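Local coordinates for Peptide/nickel transport system substrate-binding protein (Listeria monocytogenes serotype 1/2a, PDB 5KZT), which probably captures peptides as the substrate-binding component (OppA) of a peptide transport system, and has a peptide bound in this structure, at residues 360-364 with 365-369; 332-335 with 336-340; 283-286 with 287-291. All blocks are in the same frame, centred on the assembly; numbering follows the deposited sequence.

Interaction 1 of 3, residues 360-364 with 365-369; sequences KELGV and NEITV
Leu362 and Ile367 meet across the turn that follows a helix: the chain leaves helix 348-362 through a Schellman motif at Gly363 and enters strand 367-374, a helix-to-strand connection in this solute-binding fold. CD1 of Leu362 touches CD1 of Ile367 at 4.0 Å, and the two side chains cross at about a right angle. Each is extended at its second torsion, CD1 lying anti to CA (chi2 179° in Leu362 and 167° in Ile367), which brings the two methyls together across the turn. Val364 adds a looser contact, its CG2 standing 4.2 Å from CG1 of Ile367. Branched aliphatic residues suit these places because the connection offers them each other and the apolar side chains beyond: Ile367 is buried against Trp355 and Leu359 of helix 348-362, Ile293 of helix 291-299 and Leu397 of the adjoining parallel strand, and Leu362 also reaches Ile293. Asn365 and Glu366, exposed and polar, form the outer part of the bend. Gly363 sets up the reversal, its positive phi of 68° being easy for a residue without a side chain. Its N closes the last helical turn with a 3.2 Å hydrogen bond to O of Lys360.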
loop_
_atom_site.group_PDB
_atom_site.type_symbol
_atom_site.label_atom_id
_atom_site.label_comp_id
_atom_site.label_asym_id
_atom_site.label_seq_id
_atom_site.Cartn_x
_atom_site.Cartn_y
_atom_site.Cartn_z
ATOM N N LYS A 360 33.693 11.105 -10.874
ATOM C CA LYS A 360 34.951 10.665 -11.483
ATOM C C LYS A 360 34.736 9.370 -12.299
ATOM O O LYS A 360 35.210 9.259 -13.433
ATOM C CB LYS A 360 36.019 10.465 -10.396
ATOM C CG LYS A 360 37.442 10.399 -10.901
ATOM C CD LYS A 360 38.423 9.998 -9.800
ATOM C CE LYS A 360 38.651 11.095 -8.753
ATOM N NZ LYS A 360 39.430 12.269 -9.251
ATOM N N GLU A 361 34.002 8.411 -11.732
ATOM C CA GLU A 361 33.724 7.138 -12.412
ATOM C C GLU A 361 32.920 7.336 -13.689
ATOM O O GLU A 361 33.182 6.670 -14.683
ATOM C CB GLU A 361 32.993 6.154 -11.484
ATOM C CG GLU A 361 33.877 5.606 -10.367
ATOM C CD GLU A 361 33.115 4.908 -9.249
ATOM O OE1 GLU A 361 31.882 5.076 -9.121
ATOM O OE2 GLU A 361 33.762 4.162 -8.481
ATOM N N LEU A 362 31.948 8.253 -13.649
ATOM C CA LEU A 362 31.133 8.607 -14.826
ATOM C C LEU A 362 31.813 9.555 -15.828
ATOM O O LEU A 362 31.311 9.744 -16.933
ATOM C CB LEU A 362 29.813 9.256 -14.371
ATOM C CG LEU A 362 28.913 8.389 -13.507
ATOM C CD1 LEU A 362 27.683 9.204 -13.129
ATOM C CD2 LEU A 362 28.538 7.104 -14.232
ATOM N N GLY A 363 32.914 10.179 -15.425
ATOM C CA GLY A 363 33.640 11.123 -16.273
ATOM C C GLY A 363 32.897 12.419 -16.553
ATOM O O GLY A 363 33.034 12.962 -17.645
ATOM N N VAL A 364 32.129 12.916 -15.575
ATOM C CA VAL A 364 31.357 14.167 -15.717
ATOM C C VAL A 364 31.563 15.107 -14.527
ATOM O O VAL A 364 31.993 14.674 -13.467
ATOM C CB VAL A 364 29.837 13.916 -15.900
ATOM C CG1 VAL A 364 29.542 13.424 -17.314
ATOM C CG2 VAL A 364 29.304 12.935 -14.856
ATOM N N ASN A 365 31.274 16.394 -14.739
ATOM C CA ASN A 365 31.349 17.446 -13.695
ATOM C C ASN A 365 29.989 17.849 -13.145
ATOM O O ASN A 365 29.905 18.422 -12.057
ATOM C CB ASN A 365 31.982 18.732 -14.251
ATOM C CG ASN A 365 33.159 18.462 -15.156
ATOM O OD1 ASN A 365 33.778 17.402 -15.082
ATOM N ND2 ASN A 365 33.480 19.423 -16.025
ATOM N N GLU A 366 28.941 17.609 -13.932
ATOM C CA GLU A 366 27.575 17.968 -13.567
ATOM C C GLU A 366 26.606 16.860 -13.971
ATOM O O GLU A 366 26.923 16.040 -14.836
ATOM C CB GLU A 366 27.185 19.311 -14.199
ATOM C CG GLU A 366 27.192 19.348 -15.728
ATOM C CD GLU A 366 27.770 20.644 -16.283
ATOM O OE1 GLU A 366 27.339 21.741 -15.834
ATOM O OE2 GLU A 366 28.664 20.569 -17.155
ATOM N N ILE A 367 25.459 16.826 -13.301
ATOM C CA ILE A 367 24.391 15.840 -13.541
ATOM C C ILE A 367 23.070 16.572 -13.337
ATOM O O ILE A 367 22.934 17.324 -12.365
ATOM C CB ILE A 367 24.492 14.640 -12.560
ATOM C CG1 ILE A 367 25.605 13.674 -12.988
ATOM C CG2 ILE A 367 23.168 13.872 -12.460
ATOM C CD1 ILE A 367 25.992 12.639 -11.945
ATOM N N THR A 368 22.124 16.372 -14.265
ATOM C CA THR A 368 20.702 16.747 -14.079
ATOM C C THR A 368 19.871 15.493 -13.914
ATOM O O THR A 368 20.004 14.564 -14.699
ATOM C CB THR A 368 20.147 17.532 -15.287
ATOM O OG1 THR A 368 20.930 18.713 -15.481
ATOM C CG2 THR A 368 18.679 17.948 -15.067
ATOM N N VAL A 369 19.023 15.459 -12.889
ATOM C CA VAL A 369 18.052 14.389 -12.732
ATOM C C VAL A 369 16.719 14.963 -12.310
ATOM O O VAL A 369 16.669 16.005 -11.657
ATOM C CB VAL A 369 18.500 13.306 -11.716
ATOM C CG1 VAL A 369 19.575 12.419 -12.332
ATOM C CG2 VAL A 369 18.952 13.917 -10.392
#

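Interaction 2 of 3, residues 332-335 with 336-340; sequences NKED and YTKES
The amide of Asn332 and the carboxylate of Glu339 approach from opposite directions, their planes 44° apart. Their nearest atoms, OD1 of Asn332 and OE2 of Glu339, are both acceptors, so they do not bond; a water joins the groups instead, accepting from ND2 of Asn332 at 2.8 Å and donating to Glu339 OE2 at 2.9 Å. Above the plane of the amide carbonyl, the backbone N of Glu334 donates to Asn332 OD1 over 3.2 Å, an Asx turn that fixes the amide's rotation. The other oxygen of Glu339, OE1, is taken by Trp474 NE1, while OE2 also lies close to the carboxylate of Asp329, a like-charged neighbour that might raise its proton affinity. Glu334, bent at its second torsion, lays OE1 against the aliphatic CD of Lys338 at 3.5 Å; the charged ends stay apart, so any attraction is at a distance.

The carboxylate of Asp335 caps the start of the helix. CG anti to the backbone N (chi1 -162°) carries it there, and OD1 receives Thr337 N at 2.9 Å, on the anti side and 35° out of the carboxylate plane, and a weak bond from Thr337 OG1. OD2 is held by Gly325 N, so both oxygens are gripped. Asp335 O receives Glu339 N at 3.2 Å. The buried side chain of Tyr336 ends in a hydrogen bond between OH and Met477 O. Aspartate suits this place because its short side chain can accept from an N-H that lacks a helical acceptor, and its charge probably favours the positive end of the helix dipole: it is the N-cap of helix 336-340.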
loop_
_atom_site.group_PDB
_atom_site.type_symbol
_atom_site.label_atom_id
_atom_site.label_comp_id
_atom_site.label_asym_id
_atom_site.label_seq_id
_atom_site.Cartn_x
_atom_site.Cartn_y
_atom_site.Cartn_z
ATOM N N ASN A 332 13.072 -13.987 20.590
ATOM C CA ASN A 332 13.185 -13.168 21.806
ATOM C C ASN A 332 12.305 -11.915 21.835
ATOM O O ASN A 332 12.467 -11.094 22.729
ATOM C CB ASN A 332 14.649 -12.782 22.040
ATOM C CG ASN A 332 15.203 -11.830 20.985
ATOM O OD1 ASN A 332 14.534 -11.441 20.020
ATOM N ND2 ASN A 332 16.459 -11.450 21.172
ATOM N N LYS A 333 11.422 -11.756 20.845
ATOM C CA LYS A 333 10.453 -10.675 20.800
ATOM C C LYS A 333 11.023 -9.260 20.572
ATOM O O LYS A 333 10.285 -8.278 20.701
ATOM C CB LYS A 333 9.542 -10.699 22.037
ATOM C CG LYS A 333 8.826 -12.012 22.232
ATOM C CD LYS A 333 8.009 -11.975 23.509
ATOM C CE LYS A 333 6.711 -12.768 23.365
ATOM N NZ LYS A 333 6.050 -12.813 24.694
ATOM N N GLU A 334 12.296 -9.164 20.173
ATOM C CA GLU A 334 12.916 -7.865 19.896
ATOM C C GLU A 334 12.544 -7.357 18.515
ATOM O O GLU A 334 12.394 -8.131 17.568
ATOM C CB GLU A 334 14.440 -7.932 20.039
ATOM C CG GLU A 334 14.933 -8.181 21.447
ATOM C CD GLU A 334 14.735 -7.004 22.395
ATOM O OE1 GLU A 334 14.265 -5.922 22.001
ATOM O OE2 GLU A 334 15.047 -7.185 23.568
ATOM N N ASP A 335 12.399 -6.036 18.408
ATOM C CA ASP A 335 12.047 -5.356 17.156
ATOM C C ASP A 335 13.060 -5.638 16.052
ATOM O O ASP A 335 14.278 -5.498 16.270
ATOM C CB ASP A 335 11.991 -3.844 17.379
ATOM C CG ASP A 335 11.234 -3.113 16.297
ATOM O OD1 ASP A 335 11.404 -3.405 15.091
ATOM O OD2 ASP A 335 10.442 -2.210 16.669
ATOM N N TYR A 336 12.548 -6.018 14.881
ATOM C CA TYR A 336 13.370 -6.173 13.660
ATOM C C TYR A 336 14.361 -5.028 13.481
ATOM O O TYR A 336 15.544 -5.275 13.228
ATOM C CB TYR A 336 12.459 -6.220 12.428
ATOM C CG TYR A 336 13.183 -6.380 11.104
ATOM C CD1 TYR A 336 13.702 -5.270 10.432
ATOM C CD2 TYR A 336 13.327 -7.637 10.506
ATOM C CE1 TYR A 336 14.352 -5.402 9.217
ATOM C CE2 TYR A 336 13.969 -7.772 9.280
ATOM C CZ TYR A 336 14.479 -6.659 8.642
ATOM O OH TYR A 336 15.136 -6.779 7.425
ATOM N N THR A 337 13.886 -3.781 13.630
ATOM C CA THR A 337 14.753 -2.604 13.416
ATOM C C THR A 337 15.917 -2.479 14.396
ATOM O O THR A 337 16.987 -2.008 14.013
ATOM C CB THR A 337 13.976 -1.264 13.428
ATOM O OG1 THR A 337 13.286 -1.101 14.664
ATOM C CG2 THR A 337 13.017 -1.213 12.322
ATOM N N LYS A 338 15.719 -2.895 15.645
ATOM C CA LYS A 338 16.813 -2.931 16.636
ATOM C C LYS A 338 17.886 -3.980 16.237
ATOM O O LYS A 338 19.092 -3.718 16.325
ATOM C CB LYS A 338 16.233 -3.193 18.040
ATOM C CG LYS A 338 17.233 -3.276 19.184
ATOM C CD LYS A 338 16.604 -3.836 20.465
ATOM C CE LYS A 338 17.601 -3.901 21.622
ATOM N NZ LYS A 338 18.760 -4.785 21.324
ATOM N N GLU A 339 17.446 -5.146 15.774
ATOM C CA GLU A 339 18.366 -6.202 15.307
ATOM C C GLU A 339 19.080 -5.820 14.015
ATOM O O GLU A 339 20.240 -6.148 13.838
ATOM C CB GLU A 339 17.637 -7.544 15.133
ATOM C CG GLU A 339 16.993 -8.034 16.419
ATOM C CD GLU A 339 16.337 -9.383 16.294
ATOM O OE1 GLU A 339 15.899 -9.760 15.186
ATOM O OE2 GLU A 339 16.251 -10.059 17.321
ATOM N N SER A 340 18.382 -5.141 13.109
ATOM C CA SER A 340 18.979 -4.694 11.850
ATOM C C SER A 340 19.969 -3.546 12.037
ATOM O O SER A 340 20.933 -3.425 11.274
ATOM C CB SER A 340 17.892 -4.244 10.880
ATOM O OG SER A 340 18.401 -4.163 9.562
HETATM O O HOH W 1 17.917 -9.591 19.593
#

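Interaction 3 of 3, residues 283-286 with 287-291; sequences GKDT and VFANK
Thr286 turns its hydroxyl toward the start of the segment that follows, and OG1 accepts the backbone N of Phe288 at 3.1 Å, an ST turn. The bond is bent, with an angle of 136° at the hydrogen, and depends on OG1 sitting between the backbone N and the carbonyl carbon (chi1 68°), where it can curl over its own main chain. The hydroxyl's proton serves Asn278 O, so the oxygen both gives and receives. A threonine suits the position, since its hydroxyl is one bond from CB and can reach an amide two residues on.

The carbonyl of Thr286 works alongside: Ala289 N reaches O of Thr286 at 3.0 Å, standing well above the carbonyl plane, and thereby closes a 3-10 turn over 287-289. The bond brings the methyl of Ala289 back over the chain, where CB approaches CB of Asp285 at 3.9 Å. A side chain as small as alanine's fits that close return; Asp285 itself is exposed.

The side chains of Val287 and Phe288 leave the chain in clearly different directions. CG2 of Val287 nevertheless stands over the centre of the Phe288 ring, 4.2 Å above its plane, while OG1 of Thr286 is placed obliquely to the ring and lies 3.7 Å from CB of Phe288. The phenyl group is buried, and its ring also meets those of Phe277 and Phe420, each plane inclined at about 45°.

The turn joins strand 284-285 to helix 291-299. Asn290 is that helix's N-cap, its OD1 receiving Ile293 N. Phe288 packs on Ile293 and Ile297 of the same helix, and with Val287 it also lies against strand 367-374.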
loop_
_atom_site.group_PDB
_atom_site.type_symbol
_atom_site.label_atom_id
_atom_site.label_comp_id
_atom_site.label_asym_id
_atom_site.label_seq_id
_atom_site.Cartn_x
_atom_site.Cartn_y
_atom_site.Cartn_z
ATOM N N GLY A 283 15.489 1.752 -21.606
ATOM C CA GLY A 283 16.525 0.802 -22.026
ATOM C C GLY A 283 17.980 1.204 -21.824
ATOM O O GLY A 283 18.889 0.440 -22.200
ATOM N N LYS A 284 18.213 2.372 -21.223
ATOM C CA LYS A 284 19.567 2.935 -21.058
ATOM C C LYS A 284 19.847 3.146 -19.575
ATOM O O LYS A 284 18.981 3.655 -18.853
ATOM C CB LYS A 284 19.676 4.303 -21.745
ATOM C CG LYS A 284 19.193 4.353 -23.186
ATOM C CD LYS A 284 20.166 3.679 -24.130
ATOM C CE LYS A 284 19.614 3.673 -25.551
ATOM N NZ LYS A 284 20.674 3.385 -26.544
ATOM N N ASP A 285 21.053 2.795 -19.127
ATOM C CA ASP A 285 21.443 3.046 -17.737
ATOM C C ASP A 285 21.279 4.520 -17.455
ATOM O O ASP A 285 21.594 5.336 -18.301
ATOM C CB ASP A 285 22.912 2.697 -17.481
ATOM C CG ASP A 285 23.206 1.210 -17.564
ATOM O OD1 ASP A 285 22.292 0.353 -17.578
ATOM O OD2 ASP A 285 24.403 0.895 -17.618
ATOM N N THR A 286 20.772 4.848 -16.275
ATOM C CA THR A 286 20.745 6.222 -15.778
ATOM C C THR A 286 21.989 6.420 -14.907
ATOM O O THR A 286 22.721 5.474 -14.622
ATOM C CB THR A 286 19.521 6.486 -14.891
ATOM O OG1 THR A 286 19.654 5.737 -13.684
ATOM C CG2 THR A 286 18.213 6.107 -15.596
ATOM N N VAL A 287 22.199 7.640 -14.433
ATOM C CA VAL A 287 23.302 7.895 -13.480
ATOM C C VAL A 287 23.204 7.081 -12.179
ATOM O O VAL A 287 24.227 6.836 -11.517
ATOM C CB VAL A 287 23.442 9.393 -13.117
ATOM C CG1 VAL A 287 23.815 10.207 -14.357
ATOM C CG2 VAL A 287 22.186 9.943 -12.425
ATOM N N PHE A 288 21.987 6.667 -11.812
ATOM C CA PHE A 288 21.786 5.892 -10.603
ATOM C C PHE A 288 22.146 4.422 -10.779
ATOM O O PHE A 288 22.049 3.669 -9.828
ATOM C CB PHE A 288 20.356 6.051 -10.087
ATOM C CG PHE A 288 20.022 7.445 -9.671
ATOM C CD1 PHE A 288 20.742 8.067 -8.670
ATOM C CD2 PHE A 288 18.948 8.124 -10.240
ATOM C CE1 PHE A 288 20.436 9.350 -8.276
ATOM C CE2 PHE A 288 18.634 9.411 -9.846
ATOM C CZ PHE A 288 19.373 10.025 -8.851
ATOM N N ALA A 289 22.549 4.010 -11.985
ATOM C CA ALA A 289 23.240 2.741 -12.160
ATOM C C ALA A 289 24.595 2.740 -11.418
ATOM O O ALA A 289 25.113 1.686 -11.091
ATOM C CB ALA A 289 23.427 2.431 -13.644
ATOM N N ASN A 290 25.143 3.929 -11.151
ATOM C CA ASN A 290 26.358 4.106 -10.343
ATOM C C ASN A 290 26.020 4.194 -8.858
ATOM O O ASN A 290 25.306 5.105 -8.443
ATOM C CB ASN A 290 27.092 5.371 -10.774
ATOM C CG ASN A 290 28.403 5.565 -10.035
ATOM O OD1 ASN A 290 28.408 5.916 -8.860
ATOM N ND2 ASN A 290 29.511 5.329 -10.713
ATOM N N LYS A 291 26.579 3.272 -8.071
ATOM C CA LYS A 291 26.281 3.158 -6.647
ATOM C C LYS A 291 26.732 4.371 -5.874
ATOM O O LYS A 291 26.059 4.789 -4.928
ATOM C CB LYS A 291 26.986 1.952 -6.043
ATOM C CG LYS A 291 26.415 1.510 -4.698
ATOM C CD LYS A 291 27.461 1.130 -3.676
ATOM C CE LYS A 291 28.383 0.016 -4.122
ATOM N NZ LYS A 291 27.847 -1.329 -3.771
#

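How the interactions relate
Interactions 1 and 3 are neighbours in space, their centres 11 Å apart, although helix 291-299, helix 336-340 and much else of the chain separate them in sequence. Val369 CG1 packs 3.6 Å from Val287 CG2, and Glu361 OE1 accepts a probable hydrogen bond from Asn290 ND2 at 2.9 Å. Together they tie the last turn of helix 348-362 and the start of strand 367-374 to the N-terminal end of helix 291-299. Interaction 2 stands apart, its centre about 39 Å from that of interaction 1 and 34 Å from that of interaction 3; its nearest atoms are about 25 and 17 Å from theirs. Each lies at a helix end or the approach to one.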